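Local structure of desmoplakin (Homo sapiens, 3R6N) at residues 121-132 and 191-202. The protein probably links desmosomal cell-adhesion complexes to the intermediate filament cytoskeleton, the plakin domain fragment here forming a rigid rod of spectrin repeats. Residues are numbered along the deposited sequence; the frame is centred on the assembly and turned at random.
Sequences WSDKNTNIAQKQ and IDVHLKENAAYF
Trp-121 and His-194 meet where the loop that leads into helix 130-161 lies along the middle of helix 167-225, the backbones approaching most closely at Ile-128 and Leu-195, whose CA atoms are 6.3 Å apart. The indole shows how one large ring can settle on a helix. His-194 CB sits over one face of the six-membered ring of Trp-121, 3.6 Å from its centroid, while the imidazole stacks face to face on the five-membered ring with the planes tilted by 26°. His-194 NE2 is hydrogen-bonded to Val-331 O, which should help to fix the rotation of the imidazole. Leu-195 CD2 and Asn-198 ND2 lie at the indole edge, the amide plane turned nearly perpendicular to the ring. Asn-198 ND2 donates to Trp-121 O (3.0 Å, 162° at the hydrogen), approaching from above the carbonyl plane.

The loop joins helices 68-117 and 130-161 of the spectrin-repeat rod, and here it packs on a long helix that also touches the SH3 domain through strand 333-334.

Farther along, Ile-128 CG2, anti to the backbone N, reaches Leu-195 CD2 at 3.5 Å. Its CG1 branch instead runs to Phe-202 CD1. Thr-126 CG2 lies over one face of the Phe-202 ring, 3.8 Å from its centroid, and Tyr-201 CD2 covers the opposite face; the backbone O of Asp-123 comes to the ring edge, whereas the carboxylate of Asp-123 forms a salt bridge with Lys-272.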
# COMPACT_ATOMS: atom_id res chain seq x y z
N TRP A 121 2.30 7.23 8.17
CA TRP A 121 2.24 6.74 6.79
C TRP A 121 2.17 7.86 5.75
O TRP A 121 1.87 7.62 4.58
CB TRP A 121 1.04 5.81 6.59
CG TRP A 121 1.18 4.48 7.26
CD1 TRP A 121 0.52 4.05 8.37
CD2 TRP A 121 2.04 3.41 6.86
NE1 TRP A 121 0.91 2.77 8.69
CE2 TRP A 121 1.84 2.36 7.78
CE3 TRP A 121 2.96 3.23 5.82
CZ2 TRP A 121 2.53 1.15 7.69
CZ3 TRP A 121 3.64 2.02 5.74
CH2 TRP A 121 3.42 1.00 6.67
N SER A 122 2.44 9.09 6.19
CA SER A 122 2.42 10.24 5.30
C SER A 122 3.63 10.21 4.36
O SER A 122 4.35 9.21 4.30
CB SER A 122 2.47 11.53 6.10
OG SER A 122 3.68 11.63 6.83
N ASP A 123 3.83 11.30 3.63
CA ASP A 123 4.97 11.43 2.74
C ASP A 123 6.27 11.70 3.49
O ASP A 123 7.36 11.46 2.96
CB ASP A 123 4.72 12.54 1.72
CG ASP A 123 4.54 13.90 2.36
OD1 ASP A 123 5.07 14.89 1.80
OD2 ASP A 123 3.87 13.99 3.41
N LYS A 124 6.17 12.19 4.72
CA LYS A 124 7.34 12.45 5.55
C LYS A 124 8.08 11.17 5.91
O LYS A 124 9.26 11.21 6.28
CB LYS A 124 6.94 13.18 6.83
CG LYS A 124 6.23 14.51 6.64
CD LYS A 124 5.67 14.99 7.98
CE LYS A 124 4.84 16.26 7.84
NZ LYS A 124 4.17 16.62 9.13
N ASN A 125 7.40 10.03 5.84
CA ASN A 125 8.02 8.75 6.15
C ASN A 125 8.42 8.00 4.89
O ASN A 125 7.58 7.37 4.24
CB ASN A 125 7.09 7.88 7.00
CG ASN A 125 7.73 6.56 7.40
OD1 ASN A 125 8.93 6.49 7.66
ND2 ASN A 125 6.92 5.50 7.45
N THR A 126 9.70 8.07 4.55
CA THR A 126 10.21 7.47 3.32
C THR A 126 10.75 6.06 3.54
O THR A 126 11.01 5.33 2.58
CB THR A 126 11.34 8.33 2.71
OG1 THR A 126 11.31 9.65 3.28
CG2 THR A 126 11.18 8.43 1.20
N ASN A 127 10.91 5.69 4.81
CA ASN A 127 11.54 4.42 5.15
C ASN A 127 10.64 3.19 5.00
O ASN A 127 10.51 2.39 5.92
CB ASN A 127 12.14 4.46 6.55
CG ASN A 127 13.49 5.14 6.58
OD1 ASN A 127 13.73 6.05 7.38
ND2 ASN A 127 14.39 4.69 5.71
N ILE A 128 10.04 3.05 3.82
CA ILE A 128 9.25 1.86 3.51
C ILE A 128 10.18 0.66 3.39
O ILE A 128 9.76 -0.44 3.03
CB ILE A 128 8.49 2.03 2.19
CG1 ILE A 128 7.92 3.45 2.09
CG2 ILE A 128 7.39 0.98 2.06
CD1 ILE A 128 7.08 3.88 3.28
N ALA A 129 11.45 0.89 3.70
CA ALA A 129 12.45 -0.17 3.68
C ALA A 129 12.63 -0.72 5.09
O ALA A 129 12.54 -1.92 5.31
CB ALA A 129 13.77 0.35 3.14
N GLN A 130 12.88 0.18 6.04
CA GLN A 130 12.95 -0.21 7.44
C GLN A 130 11.66 -0.92 7.83
O GLN A 130 11.68 -2.03 8.35
CB GLN A 130 13.12 1.02 8.34
CG GLN A 130 14.49 1.66 8.30
CD GLN A 130 14.62 2.80 9.30
OE1 GLN A 130 15.72 3.14 9.73
NE2 GLN A 130 13.49 3.38 9.68
N LYS A 131 10.55 -0.25 7.55
CA LYS A 131 9.23 -0.76 7.92
C LYS A 131 8.97 -2.13 7.31
O LYS A 131 8.43 -3.01 7.98
CB LYS A 131 8.14 0.22 7.48
CG LYS A 131 6.76 -0.11 8.01
CD LYS A 131 6.78 -0.25 9.52
CE LYS A 131 5.39 -0.48 10.10
NZ LYS A 131 5.42 -0.62 11.58
N GLN A 132 9.34 -2.30 6.05
CA GLN A 132 9.06 -3.56 5.36
C GLN A 132 9.66 -4.75 6.10
O GLN A 132 9.01 -5.79 6.22
CB GLN A 132 9.59 -3.52 3.93
CG GLN A 132 9.52 -4.87 3.23
CD GLN A 132 8.10 -5.39 3.09
OE1 GLN A 132 7.30 -4.83 2.34
NE2 GLN A 132 7.79 -6.46 3.81
N ILE A 191 -1.74 -2.93 6.66
CA ILE A 191 -0.35 -2.48 6.69
C ILE A 191 0.37 -2.97 5.44
O ILE A 191 1.24 -2.29 4.91
CB ILE A 191 0.40 -2.98 7.94
CG1 ILE A 191 0.07 -2.10 9.15
CG2 ILE A 191 1.90 -2.96 7.71
CD1 ILE A 191 0.73 -2.57 10.42
N ASP A 192 0.02 -4.17 4.98
CA ASP A 192 0.60 -4.69 3.75
C ASP A 192 0.21 -3.82 2.57
O ASP A 192 0.93 -3.76 1.57
CB ASP A 192 0.16 -6.14 3.51
CG ASP A 192 1.22 -7.15 3.92
OD1 ASP A 192 0.89 -8.36 4.01
OD2 ASP A 192 2.37 -6.75 4.16
N VAL A 193 -0.93 -3.15 2.67
CA VAL A 193 -1.43 -2.32 1.59
C VAL A 193 -0.77 -0.95 1.56
O VAL A 193 -0.50 -0.41 0.49
CB VAL A 193 -2.96 -2.18 1.63
CG1 VAL A 193 -3.41 -1.05 0.73
CG2 VAL A 193 -3.60 -3.47 1.18
N HIS A 194 -0.51 -0.39 2.74
CA HIS A 194 0.22 0.86 2.83
C HIS A 194 1.61 0.65 2.24
O HIS A 194 2.04 1.40 1.36
CB HIS A 194 0.32 1.36 4.27
CG HIS A 194 -0.96 1.93 4.80
ND1 HIS A 194 -1.70 2.87 4.12
CD2 HIS A 194 -1.63 1.69 5.95
CE1 HIS A 194 -2.77 3.18 4.82
NE2 HIS A 194 -2.75 2.48 5.94
N LEU A 195 2.30 -0.38 2.72
CA LEU A 195 3.63 -0.71 2.23
C LEU A 195 3.69 -0.75 0.70
O LEU A 195 4.66 -0.32 0.10
CB LEU A 195 4.10 -2.04 2.81
CG LEU A 195 4.57 -2.02 4.27
CD1 LEU A 195 5.06 -3.39 4.68
CD2 LEU A 195 5.66 -0.97 4.46
N LYS A 196 2.64 -1.28 0.08
CA LYS A 196 2.58 -1.41 -1.37
C LYS A 196 2.34 -0.06 -2.05
O LYS A 196 3.11 0.35 -2.92
CB LYS A 196 1.49 -2.41 -1.77
CG LYS A 196 1.38 -2.66 -3.26
CD LYS A 196 0.16 -3.51 -3.58
CE LYS A 196 -1.14 -2.79 -3.21
NZ LYS A 196 -2.33 -3.68 -3.29
N GLU A 197 1.27 0.63 -1.65
CA GLU A 197 0.92 1.92 -2.25
C GLU A 197 1.99 2.97 -1.98
O GLU A 197 2.38 3.72 -2.87
CB GLU A 197 -0.43 2.40 -1.72
CG GLU A 197 -1.60 1.48 -2.03
CD GLU A 197 -1.87 1.33 -3.51
OE1 GLU A 197 -2.99 1.67 -3.95
OE2 GLU A 197 -0.96 0.87 -4.24
N ASN A 198 2.45 3.02 -0.73
CA ASN A 198 3.50 3.96 -0.36
C ASN A 198 4.80 3.69 -1.13
O ASN A 198 5.52 4.62 -1.49
CB ASN A 198 3.74 3.95 1.15
CG ASN A 198 2.74 4.80 1.90
OD1 ASN A 198 1.56 4.85 1.55
ND2 ASN A 198 3.20 5.50 2.93
N ALA A 199 5.10 2.42 -1.36
CA ALA A 199 6.24 2.07 -2.19
C ALA A 199 6.04 2.69 -3.57
O ALA A 199 6.87 3.47 -4.04
CB ALA A 199 6.38 0.56 -2.30
N ALA A 200 4.92 2.37 -4.20
CA ALA A 200 4.58 2.91 -5.51
C ALA A 200 4.67 4.44 -5.53
O ALA A 200 5.28 5.03 -6.42
CB ALA A 200 3.20 2.45 -5.94
N TYR A 201 4.05 5.07 -4.54
CA TYR A 201 4.04 6.53 -4.42
C TYR A 201 5.44 7.11 -4.54
O TYR A 201 5.65 8.10 -5.25
CB TYR A 201 3.40 6.93 -3.09
CG TYR A 201 3.38 8.42 -2.82
CD1 TYR A 201 2.23 9.17 -3.05
CD2 TYR A 201 4.49 9.07 -2.32
CE1 TYR A 201 2.20 10.53 -2.79
CE2 TYR A 201 4.47 10.43 -2.06
CZ TYR A 201 3.33 11.15 -2.29
OH TYR A 201 3.30 12.50 -2.03
N PHE A 202 6.40 6.51 -3.84
CA PHE A 202 7.77 7.00 -3.88
C PHE A 202 8.49 6.58 -5.16
O PHE A 202 9.30 7.34 -5.70
CB PHE A 202 8.55 6.56 -2.64
CG PHE A 202 8.12 7.25 -1.38
CD1 PHE A 202 7.51 6.53 -0.36
CD2 PHE A 202 8.30 8.61 -1.22
CE1 PHE A 202 7.11 7.16 0.80
CE2 PHE A 202 7.90 9.25 -0.06
CZ PHE A 202 7.31 8.52 0.95